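Local coordinates for protein P450 epoxidase (Sorangium cellulosum, PDB 1Q5D) that belongs to the cytochrome P450 family of haem-thiolate proteins and holds its haem inside a mainly helical fold, at residues A[289-294]-A[373-378]; A[293-298]-A[355-360]; A[333-338]-A[342-347]. All blocks are in the same frame, centred on the assembly; numbering follows the deposited sequence.

Interaction 1 (A[289-294]-A[373-378])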
loop_
_atom_site.group_PDB
_atom_site.type_symbol
_atom_site.label_atom_id
_atom_site.label_comp_id
_atom_site.label_asym_id
_atom_site.label_seq_id
_atom_site.Cartn_x
_atom_site.Cartn_y
_atom_site.Cartn_z
ATOM N N ASN A 289 -13.873 4.606 10.568
ATOM C CA ASN A 289 -12.929 4.537 11.672
ATOM C C ASN A 289 -12.407 3.131 11.893
ATOM O O ASN A 289 -11.251 2.951 12.216
ATOM C CB ASN A 289 -13.553 5.056 12.969
ATOM C CG ASN A 289 -12.515 5.315 14.032
ATOM O OD1 ASN A 289 -11.581 6.079 13.819
ATOM N ND2 ASN A 289 -12.661 4.656 15.180
ATOM N N ALA A 290 -13.262 2.139 11.707
ATOM C CA ALA A 290 -12.861 0.741 11.860
ATOM C C ALA A 290 -11.776 0.349 10.853
ATOM O O ALA A 290 -10.891 -0.456 11.152
ATOM C CB ALA A 290 -14.057 -0.163 11.716
ATOM N N LEU A 291 -11.856 0.912 9.654
ATOM C CA LEU A 291 -10.917 0.545 8.600
ATOM C C LEU A 291 -9.574 1.177 8.898
ATOM O O LEU A 291 -8.531 0.594 8.610
ATOM C CB LEU A 291 -11.430 0.983 7.221
ATOM C CG LEU A 291 -12.704 0.269 6.766
ATOM C CD1 LEU A 291 -13.266 0.937 5.501
ATOM C CD2 LEU A 291 -12.422 -1.211 6.514
ATOM N N ASP A 292 -9.595 2.364 9.496
ATOM C CA ASP A 292 -8.349 3.008 9.900
ATOM C C ASP A 292 -7.709 2.243 11.063
ATOM O O ASP A 292 -6.475 2.098 11.138
ATOM C CB ASP A 292 -8.577 4.476 10.276
ATOM C CG ASP A 292 -8.963 5.333 9.084
ATOM O OD1 ASP A 292 -8.594 4.982 7.941
ATOM O OD2 ASP A 292 -9.631 6.384 9.187
ATOM N N GLU A 293 -8.545 1.767 11.967
ATOM C CA GLU A 293 -8.065 0.966 13.090
ATOM C C GLU A 293 -7.523 -0.399 12.621
ATOM O O GLU A 293 -6.669 -0.977 13.268
ATOM C CB GLU A 293 -9.166 0.800 14.148
ATOM C CG GLU A 293 -8.884 -0.241 15.226
ATOM C CD GLU A 293 -7.806 0.173 16.203
ATOM O OE1 GLU A 293 -7.759 -0.402 17.317
ATOM O OE2 GLU A 293 -7.014 1.072 15.885
ATOM N N VAL A 294 -8.025 -0.915 11.502
ATOM C CA VAL A 294 -7.485 -2.169 10.975
ATOM C C VAL A 294 -5.996 -1.981 10.688
ATOM O O VAL A 294 -5.169 -2.819 11.074
ATOM C CB VAL A 294 -8.205 -2.628 9.690
ATOM C CG1 VAL A 294 -7.383 -3.726 8.962
ATOM C CG2 VAL A 294 -9.584 -3.141 10.001
ATOM N N LEU A 373 -12.505 4.571 0.492
ATOM C CA LEU A 373 -13.776 4.407 -0.239
ATOM C C LEU A 373 -13.961 2.985 -0.729
ATOM O O LEU A 373 -15.018 2.367 -0.524
ATOM C CB LEU A 373 -13.881 5.385 -1.409
ATOM C CG LEU A 373 -15.162 5.206 -2.259
ATOM C CD1 LEU A 373 -16.385 5.518 -1.418
ATOM C CD2 LEU A 373 -15.113 6.075 -3.513
ATOM N N GLU A 374 -12.937 2.440 -1.386
ATOM C CA GLU A 374 -13.046 1.076 -1.862
ATOM C C GLU A 374 -13.335 0.114 -0.733
ATOM O O GLU A 374 -14.169 -0.784 -0.868
ATOM C CB GLU A 374 -11.751 0.627 -2.544
ATOM C CG GLU A 374 -11.359 1.435 -3.764
ATOM C CD GLU A 374 -10.085 0.892 -4.369
ATOM O OE1 GLU A 374 -10.037 -0.335 -4.616
ATOM O OE2 GLU A 374 -9.148 1.678 -4.596
ATOM N N ALA A 375 -12.621 0.275 0.376
ATOM C CA ALA A 375 -12.782 -0.648 1.488
ATOM C C ALA A 375 -14.138 -0.468 2.174
ATOM O O ALA A 375 -14.765 -1.434 2.597
ATOM C CB ALA A 375 -11.631 -0.497 2.488
ATOM N N GLU A 376 -14.590 0.774 2.275
ATOM C CA GLU A 376 -15.901 1.041 2.869
ATOM C C GLU A 376 -16.987 0.316 2.084
ATOM O O GLU A 376 -17.824 -0.390 2.646
ATOM C CB GLU A 376 -16.160 2.542 2.854
ATOM C CG GLU A 376 -16.991 3.048 4.017
ATOM C CD GLU A 376 -17.326 4.518 3.867
ATOM O OE1 GLU A 376 -16.528 5.260 3.229
ATOM O OE2 GLU A 376 -18.394 4.927 4.379
ATOM N N ILE A 377 -16.948 0.469 0.774
ATOM C CA ILE A 377 -17.915 -0.211 -0.093
ATOM C C ILE A 377 -17.769 -1.730 -0.035
ATOM O O ILE A 377 -18.749 -2.445 0.123
ATOM C CB ILE A 377 -17.764 0.292 -1.541
ATOM C CG1 ILE A 377 -18.268 1.731 -1.652
ATOM C CG2 ILE A 377 -18.529 -0.605 -2.506
ATOM C CD1 ILE A 377 -17.868 2.417 -2.949
ATOM N N ALA A 378 -16.537 -2.228 -0.141
ATOM C CA ALA A 378 -16.302 -3.675 -0.201
ATOM C C ALA A 378 -16.639 -4.385 1.100
ATOM O O ALA A 378 -17.302 -5.428 1.098
ATOM C CB ALA A 378 -14.831 -3.968 -0.580
#
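Leu291 reaches from helix 287-297 to the backbone of helix 368-385, and nearly everything these two segments share passes through that one side chain. The nearest alpha carbons, those of Leu291 and Ala375, stand 7.4 Å apart, which is close for two helices and possible because the facing residue is an alanine. The CB of Leu291 points toward the other helix, and CG follows anti to the carbonyl carbon (chi1 -65°). At CG the chain forks. CD1 continues the extended line (chi2 170°) and becomes the leading atom, meeting the helix at its peptide groups: it is 3.5 Å from the N of Glu376 and 3.7 Å from the C of Ala375. The same methyl also touches the CB of Ala375 at 3.7 Å. The second branch, CD2, rests more loosely on that CB, at 4.2 Å, so the alanine methyl faces both tips of the fork. Glu376 adds, besides that backbone N, the CB of its side chain, 4.2 Å from Leu291 CD1. A branched apolar residue suits this place because its methyls cover backbone and a small neighbour without asking for a polar partner. Beside it, Asp292 adds a charged tie, a salt bridge to Arg372. In family terms these are the K and L helices of the P450 core. Helix 257-272, part of the long helix that P450 nomenclature letters I, packs against both, Ala266 touching Leu291 and Leu262 touching Ala375, while Leu373 and Ile377 point away and pack on helix 123-137.

Interaction 2 (A[293-298]-A[355-360]). With HEM (protoporphyrin IX containing Fe), chain B.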
loop_
_atom_site.group_PDB
_atom_site.type_symbol
_atom_site.label_atom_id
_atom_site.label_comp_id
_atom_site.label_asym_id
_atom_site.label_seq_id
_atom_site.Cartn_x
_atom_site.Cartn_y
_atom_site.Cartn_z
ATOM N N GLU A 293 -8.545 1.767 11.967
ATOM C CA GLU A 293 -8.065 0.966 13.090
ATOM C C GLU A 293 -7.523 -0.399 12.621
ATOM O O GLU A 293 -6.669 -0.977 13.268
ATOM C CB GLU A 293 -9.166 0.800 14.148
ATOM C CG GLU A 293 -8.884 -0.241 15.226
ATOM C CD GLU A 293 -7.806 0.173 16.203
ATOM O OE1 GLU A 293 -7.759 -0.402 17.317
ATOM O OE2 GLU A 293 -7.014 1.072 15.885
ATOM N N VAL A 294 -8.025 -0.915 11.502
ATOM C CA VAL A 294 -7.485 -2.169 10.975
ATOM C C VAL A 294 -5.996 -1.981 10.688
ATOM O O VAL A 294 -5.169 -2.819 11.074
ATOM C CB VAL A 294 -8.205 -2.628 9.690
ATOM C CG1 VAL A 294 -7.383 -3.726 8.962
ATOM C CG2 VAL A 294 -9.584 -3.141 10.001
ATOM N N LEU A 295 -5.653 -0.864 10.041
ATOM C CA LEU A 295 -4.265 -0.574 9.679
ATOM C C LEU A 295 -3.415 -0.148 10.855
ATOM O O LEU A 295 -2.195 -0.307 10.830
ATOM C CB LEU A 295 -4.178 0.487 8.583
ATOM C CG LEU A 295 -4.713 0.051 7.217
ATOM C CD1 LEU A 295 -4.592 1.156 6.215
ATOM C CD2 LEU A 295 -4.003 -1.210 6.707
ATOM N N ARG A 296 -4.060 0.399 11.880
ATOM C CA ARG A 296 -3.360 0.788 13.100
ATOM C C ARG A 296 -3.037 -0.473 13.927
ATOM O O ARG A 296 -1.894 -0.680 14.365
ATOM C CB ARG A 296 -4.241 1.792 13.889
ATOM C CG ARG A 296 -3.512 2.595 14.977
ATOM C CD ARG A 296 -3.134 1.771 16.238
ATOM N NE ARG A 296 -4.211 0.925 16.763
ATOM C CZ ARG A 296 -4.037 -0.010 17.708
ATOM N NH1 ARG A 296 -2.831 -0.233 18.206
ATOM N NH2 ARG A 296 -5.059 -0.726 18.161
ATOM N N PHE A 297 -4.044 -1.319 14.123
ATOM C CA PHE A 297 -3.933 -2.477 15.000
ATOM C C PHE A 297 -3.153 -3.602 14.319
ATOM O O PHE A 297 -2.341 -4.290 14.962
ATOM C CB PHE A 297 -5.327 -3.000 15.359
ATOM C CG PHE A 297 -5.325 -4.355 16.028
ATOM C CD1 PHE A 297 -4.803 -4.514 17.301
ATOM C CD2 PHE A 297 -5.882 -5.459 15.399
ATOM C CE1 PHE A 297 -4.802 -5.750 17.923
ATOM C CE2 PHE A 297 -5.891 -6.698 16.020
ATOM C CZ PHE A 297 -5.357 -6.849 17.284
ATOM N N ASP A 298 -3.390 -3.770 13.024
ATOM C CA ASP A 298 -2.828 -4.912 12.295
ATOM C C ASP A 298 -2.260 -4.477 10.961
ATOM O O ASP A 298 -2.753 -4.878 9.900
ATOM C CB ASP A 298 -3.923 -5.952 12.087
ATOM C CG ASP A 298 -3.378 -7.355 11.888
ATOM O OD1 ASP A 298 -2.157 -7.594 12.044
ATOM O OD2 ASP A 298 -4.142 -8.282 11.572
ATOM N N SER A 355 -2.425 7.257 13.807
ATOM C CA SER A 355 -1.952 6.173 12.924
ATOM C C SER A 355 -1.066 6.730 11.802
ATOM O O SER A 355 -1.405 7.742 11.203
ATOM C CB SER A 355 -3.127 5.377 12.372
ATOM O OG SER A 355 -2.687 4.387 11.441
ATOM N N LEU A 356 0.073 6.089 11.539
ATOM C CA LEU A 356 1.001 6.509 10.466
ATOM C C LEU A 356 0.870 5.613 9.222
ATOM O O LEU A 356 1.677 5.706 8.279
ATOM C CB LEU A 356 2.467 6.456 10.951
ATOM C CG LEU A 356 2.868 7.258 12.193
ATOM C CD1 LEU A 356 4.161 6.730 12.822
ATOM C CD2 LEU A 356 3.040 8.709 11.825
ATOM N N ALA A 357 -0.146 4.765 9.234
ATOM C CA ALA A 357 -0.402 3.769 8.180
ATOM C C ALA A 357 -0.337 4.339 6.754
ATOM O O ALA A 357 0.105 3.653 5.824
ATOM C CB ALA A 357 -1.734 3.068 8.437
ATOM N N TYR A 358 -0.751 5.598 6.579
ATOM C CA TYR A 358 -0.709 6.228 5.257
ATOM C C TYR A 358 0.392 7.264 5.147
ATOM O O TYR A 358 0.376 8.098 4.237
ATOM C CB TYR A 358 -2.052 6.869 4.908
ATOM C CG TYR A 358 -3.170 5.881 4.696
ATOM C CD1 TYR A 358 -4.060 5.578 5.719
ATOM C CD2 TYR A 358 -3.347 5.248 3.463
ATOM C CE1 TYR A 358 -5.098 4.679 5.525
ATOM C CE2 TYR A 358 -4.389 4.331 3.269
ATOM C CZ TYR A 358 -5.255 4.061 4.300
ATOM O OH TYR A 358 -6.300 3.180 4.123
ATOM N N GLY A 359 1.349 7.224 6.079
ATOM C CA GLY A 359 2.505 8.087 6.004
ATOM C C GLY A 359 2.281 9.480 6.586
ATOM O O GLY A 359 1.191 9.780 7.075
ATOM N N ARG A 360 3.322 10.314 6.493
ATOM C CA ARG A 360 3.327 11.703 6.978
ATOM C C ARG A 360 4.233 12.549 6.103
ATOM O O ARG A 360 5.203 12.050 5.524
ATOM C CB ARG A 360 3.875 11.777 8.415
ATOM C CG ARG A 360 2.914 11.338 9.492
ATOM C CD ARG A 360 1.681 12.229 9.660
ATOM N NE ARG A 360 0.852 11.769 10.776
ATOM C CZ ARG A 360 0.000 10.762 10.725
ATOM N NH1 ARG A 360 -0.165 10.063 9.596
ATOM N NH2 ARG A 360 -0.687 10.421 11.808
HETATM C CHA HEM B . 2.665 6.475 -0.676
HETATM C CHB HEM B . 0.347 3.402 2.224
HETATM C CHC HEM B . -3.208 2.986 -1.068
HETATM C CHD HEM B . -0.604 5.574 -4.170
HETATM C C1A HEM B . 2.299 5.751 0.427
HETATM C C2A HEM B . 2.987 5.735 1.697
HETATM C C3A HEM B . 2.359 4.871 2.494
HETATM C C4A HEM B . 1.246 4.320 1.756
HETATM C CMA HEM B . 2.747 4.530 3.959
HETATM C CAA HEM B . 4.235 6.580 2.044
HETATM C CBA HEM B . 5.511 5.747 1.889
HETATM C CGA HEM B . 6.705 6.575 2.335
HETATM O O1A HEM B . 7.875 6.112 2.164
HETATM O O2A HEM B . 6.495 7.713 2.846
HETATM C C1B HEM B . -0.795 3.049 1.564
HETATM C C2B HEM B . -1.792 2.167 2.119
HETATM C C3B HEM B . -2.755 2.035 1.221
HETATM C C4B HEM B . -2.422 2.831 0.058
HETATM C CMB HEM B . -1.754 1.454 3.497
HETATM C CAB HEM B . -3.997 1.167 1.487
HETATM C CBB HEM B . -4.759 0.708 0.499
HETATM C C1C HEM B . -2.847 3.679 -2.184
HETATM C C2C HEM B . -3.647 3.867 -3.375
HETATM C C3C HEM B . -2.910 4.585 -4.228
HETATM C C4C HEM B . -1.639 4.878 -3.592
HETATM C CMC HEM B . -5.085 3.309 -3.550
HETATM C CAC HEM B . -3.231 5.084 -5.648
HETATM C CBC HEM B . -4.474 5.054 -6.120
HETATM C C1D HEM B . 0.537 5.991 -3.533
HETATM C C2D HEM B . 1.601 6.686 -4.197
HETATM C C3D HEM B . 2.619 6.976 -3.120
HETATM C C4D HEM B . 2.077 6.407 -1.916
HETATM C CMD HEM B . 1.669 7.071 -5.684
HETATM C CAD HEM B . 3.947 7.738 -3.272
HETATM C CBD HEM B . 3.691 9.122 -2.664
HETATM C CGD HEM B . 4.938 9.968 -2.720
HETATM O O1D HEM B . 6.049 9.389 -2.607
HETATM O O2D HEM B . 4.832 11.220 -2.891
HETATM N NA HEM B . 1.234 4.878 0.486
HETATM N NB HEM B . -1.194 3.460 0.291
HETATM N NC HEM B . -1.636 4.297 -2.362
HETATM N ND HEM B . 0.849 5.833 -2.193
HETATM FE FE HEM B . -0.275 4.729 -0.871
HETATM O O HOH W 1 0.831 2.945 -1.550
#
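Glu293 OE1 is gripped by NH2 of Arg296, the residue whose CG leans on CB of Ser355, and also by Arg350 and the backbone N of Asp347. Glu293 and Arg296 are the E-x-x-R pair of the P450 K helix, and with Arg350 they form the family's Glu-Arg-Arg triad. The pairing is side-on: Arg296 NH2 meets OE1 at 2.8 Å with a nearly straight bond (173°), while NE takes Glu293 OE2. Both oxygens lie in the guanidinium plane, so the two bonds together fix the rotation of the arginine. With CG anti to the backbone N (chi1 -164°), Arg296 CG lies 3.8 Å from Ser355 CB; bends at the next two torsions then fold the guanidinium back to the glutamate one turn earlier. One residue before this arginine, Leu295 drives into segment 355-360. Its CB sits 3.6 Å from the CB of Ala357, whose small size permits the approach, and its CD1 crosses to Tyr358, 3.5 Å from CZ. The tyrosine lies at the start of the cysteine-containing haem signature and pairs by backbone hydrogen bonds with Cys365. Its ring also meets the porphyrin, CE2 being 3.5 Å from C3B of the haem, on the side opposite the iron-bound water. Gly359 follows with positive phi (84°), where a CB would press on the preceding carbonyl and on the haem; glycine fits both demands. Arg360 ties the ends of the segment together, taking Ser355 O through NH2 at 2.8 Å and Gly359 O through NH1, with CD2 of Leu356 centred over one face of its guanidinium, 3.8 Å above the plane.

Interaction 3 (A[333-338]-A[342-347])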
loop_
_atom_site.group_PDB
_atom_site.type_symbol
_atom_site.label_atom_id
_atom_site.label_comp_id
_atom_site.label_asym_id
_atom_site.label_seq_id
_atom_site.Cartn_x
_atom_site.Cartn_y
_atom_site.Cartn_z
ATOM N N ALA A 333 5.674 0.587 15.580
ATOM C CA ALA A 333 5.354 1.940 16.012
ATOM C C ALA A 333 3.849 2.052 16.295
ATOM O O ALA A 333 3.433 2.785 17.192
ATOM C CB ALA A 333 5.792 2.948 14.929
ATOM N N LEU A 334 3.036 1.301 15.554
ATOM C CA LEU A 334 1.592 1.429 15.678
ATOM C C LEU A 334 1.061 0.600 16.826
ATOM O O LEU A 334 -0.132 0.654 17.122
ATOM C CB LEU A 334 0.878 1.096 14.353
ATOM C CG LEU A 334 1.237 2.064 13.216
ATOM C CD1 LEU A 334 0.348 1.899 11.991
ATOM C CD2 LEU A 334 1.221 3.525 13.689
ATOM N N ARG A 335 1.947 -0.147 17.493
ATOM C CA ARG A 335 1.585 -0.817 18.738
ATOM C C ARG A 335 2.243 -0.165 19.956
ATOM O O ARG A 335 2.303 -0.751 21.025
ATOM C CB ARG A 335 1.934 -2.314 18.697
ATOM C CG ARG A 335 1.058 -3.143 17.774
ATOM C CD ARG A 335 -0.373 -3.285 18.235
ATOM N NE ARG A 335 -1.105 -4.267 17.441
ATOM C CZ ARG A 335 -1.220 -5.551 17.730
ATOM N NH1 ARG A 335 -0.663 -6.044 18.828
ATOM N NH2 ARG A 335 -1.910 -6.351 16.928
ATOM N N ASP A 336 2.735 1.054 19.784
ATOM C CA ASP A 336 3.447 1.748 20.833
ATOM C C ASP A 336 2.465 2.240 21.903
ATOM O O ASP A 336 1.616 3.081 21.629
ATOM C CB ASP A 336 4.224 2.906 20.212
ATOM C CG ASP A 336 5.269 3.472 21.139
ATOM O OD1 ASP A 336 5.046 3.481 22.363
ATOM O OD2 ASP A 336 6.332 3.948 20.726
ATOM N N GLY A 337 2.582 1.698 23.117
ATOM C CA GLY A 337 1.654 1.995 24.199
ATOM C C GLY A 337 1.753 3.390 24.782
ATOM O O GLY A 337 0.871 3.831 25.525
ATOM N N THR A 338 2.817 4.104 24.465
ATOM C CA THR A 338 2.895 5.488 24.901
ATOM C C THR A 338 2.043 6.385 24.010
ATOM O O THR A 338 1.872 7.563 24.297
ATOM C CB THR A 338 4.345 5.995 24.959
ATOM O OG1 THR A 338 4.900 6.042 23.639
ATOM C CG2 THR A 338 5.232 5.004 25.701
ATOM N N ARG A 342 -4.210 0.786 25.407
ATOM C CA ARG A 342 -4.584 -0.588 25.115
ATOM C C ARG A 342 -4.225 -0.927 23.664
ATOM O O ARG A 342 -5.085 -1.349 22.887
ATOM C CB ARG A 342 -6.077 -0.815 25.361
ATOM C CG ARG A 342 -6.523 -0.534 26.801
ATOM C CD ARG A 342 -7.945 -0.975 27.092
ATOM N NE ARG A 342 -8.798 -0.740 25.935
ATOM C CZ ARG A 342 -9.935 -1.380 25.698
ATOM N NH1 ARG A 342 -10.373 -2.294 26.550
ATOM N NH2 ARG A 342 -10.634 -1.106 24.602
ATOM N N PRO A 343 -2.949 -0.771 23.325
ATOM C CA PRO A 343 -2.505 -0.833 21.923
ATOM C C PRO A 343 -2.720 -2.210 21.295
ATOM O O PRO A 343 -2.825 -2.307 20.074
ATOM C CB PRO A 343 -1.012 -0.464 22.002
ATOM C CG PRO A 343 -0.588 -0.799 23.416
ATOM C CD PRO A 343 -1.829 -0.555 24.265
ATOM N N ASP A 344 -2.819 -3.256 22.113
ATOM C CA ASP A 344 -2.996 -4.607 21.582
ATOM C C ASP A 344 -4.458 -5.015 21.541
ATOM O O ASP A 344 -4.794 -6.187 21.441
ATOM C CB ASP A 344 -2.137 -5.620 22.350
ATOM C CG ASP A 344 -0.700 -5.145 22.522
ATOM O OD1 ASP A 344 -0.139 -4.561 21.569
ATOM O OD2 ASP A 344 -0.052 -5.295 23.585
ATOM N N VAL A 345 -5.329 -4.021 21.587
ATOM C CA VAL A 345 -6.758 -4.249 21.468
ATOM C C VAL A 345 -7.261 -3.570 20.189
ATOM O O VAL A 345 -6.988 -2.395 19.955
ATOM C CB VAL A 345 -7.509 -3.656 22.681
ATOM C CG1 VAL A 345 -9.007 -3.749 22.488
ATOM C CG2 VAL A 345 -7.073 -4.362 24.000
ATOM N N PHE A 346 -7.985 -4.325 19.376
ATOM C CA PHE A 346 -8.656 -3.801 18.191
ATOM C C PHE A 346 -9.901 -3.043 18.645
ATOM O O PHE A 346 -10.901 -3.645 19.051
ATOM C CB PHE A 346 -9.026 -4.963 17.264
ATOM C CG PHE A 346 -9.724 -4.554 15.981
ATOM C CD1 PHE A 346 -9.132 -3.673 15.088
ATOM C CD2 PHE A 346 -10.964 -5.085 15.662
ATOM C CE1 PHE A 346 -9.770 -3.314 13.905
ATOM C CE2 PHE A 346 -11.613 -4.731 14.485
ATOM C CZ PHE A 346 -11.017 -3.852 13.605
ATOM N N ASP A 347 -9.835 -1.718 18.581
ATOM C CA ASP A 347 -10.905 -0.875 19.120
ATOM C C ASP A 347 -11.417 0.097 18.071
ATOM O O ASP A 347 -10.827 1.131 17.854
ATOM C CB ASP A 347 -10.393 -0.110 20.342
ATOM C CG ASP A 347 -11.458 0.763 20.977
ATOM O OD1 ASP A 347 -12.642 0.702 20.561
ATOM O OD2 ASP A 347 -11.185 1.554 21.896
#
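Arg335, buried, and Pro343 form the close-packed part of this contact. CD of the arginine lies 3.2 Å from the carbonyl O of Pro343, and the proline supplies apolar surface in return, its CB touching Arg335 O at 3.5 Å. A bend at chi2 (-69°) carries the arginine tip along the other segment, where NE is held more firmly by Phe297 O; the ring of Phe29 adds a cation-pi contact. Arginine suits a buried place such as this because its long chain can pack while its nitrogens reach several partners.

Toward solvent the contact loosens, for Asp344 and Gly337 are both exposed. NH1 of Arg335 reaches OD1 of Asp344 at 3.2 Å, in a salt bridge with a bent hydrogen bond (143°). The guanidinium and carboxylate planes are turned 51° apart, and NH1 comes from above the carboxylate plane, so this is a single-point grip and not a two-pronged one. On the same margin Pro343 CG lies 3.7 Å from CA of Gly337. Buried Asp336 steadies the chain beside it: OD1 accepts the N of Thr338 at 3.1 Å, closing an Asx turn, and takes the OG1 hydroxyl of the same threonine at 2.9 Å from the same face of the carboxylate, while OD2 accepts from Tyr55 N. Two type I turns, Ala333 to Asp336 and Arg342 to Val345, give each segment its curl. Compact coil of this kind, folded against the K helix ahead of the haem-binding loop, is consistent with the meander of P450s.

Helix 287-297 connects all three contacts. Interactions 1 and 2, their centres 12 Å apart, share Glu293 and Val294, and successive turns of the helix serve helix 368-385 and the haem-binding loop; Asp292 OD1 lies 4.3 Å from Tyr358 CE1. Interaction 3 is nested in the chain between the segments of interaction 2, 11 Å away by centres, and is joined to the same helix by probable hydrogen bonds: Glu293 OE1 to Asp347 N and Phe297 O to Arg335 NE, each 2.8 Å. Interaction 2 touches the haem directly. In interaction 1 the side chain of Ala375 is about 7 Å from the haem, and that of Tyr358 in interaction 2 is about 7 Å from the bound EPB.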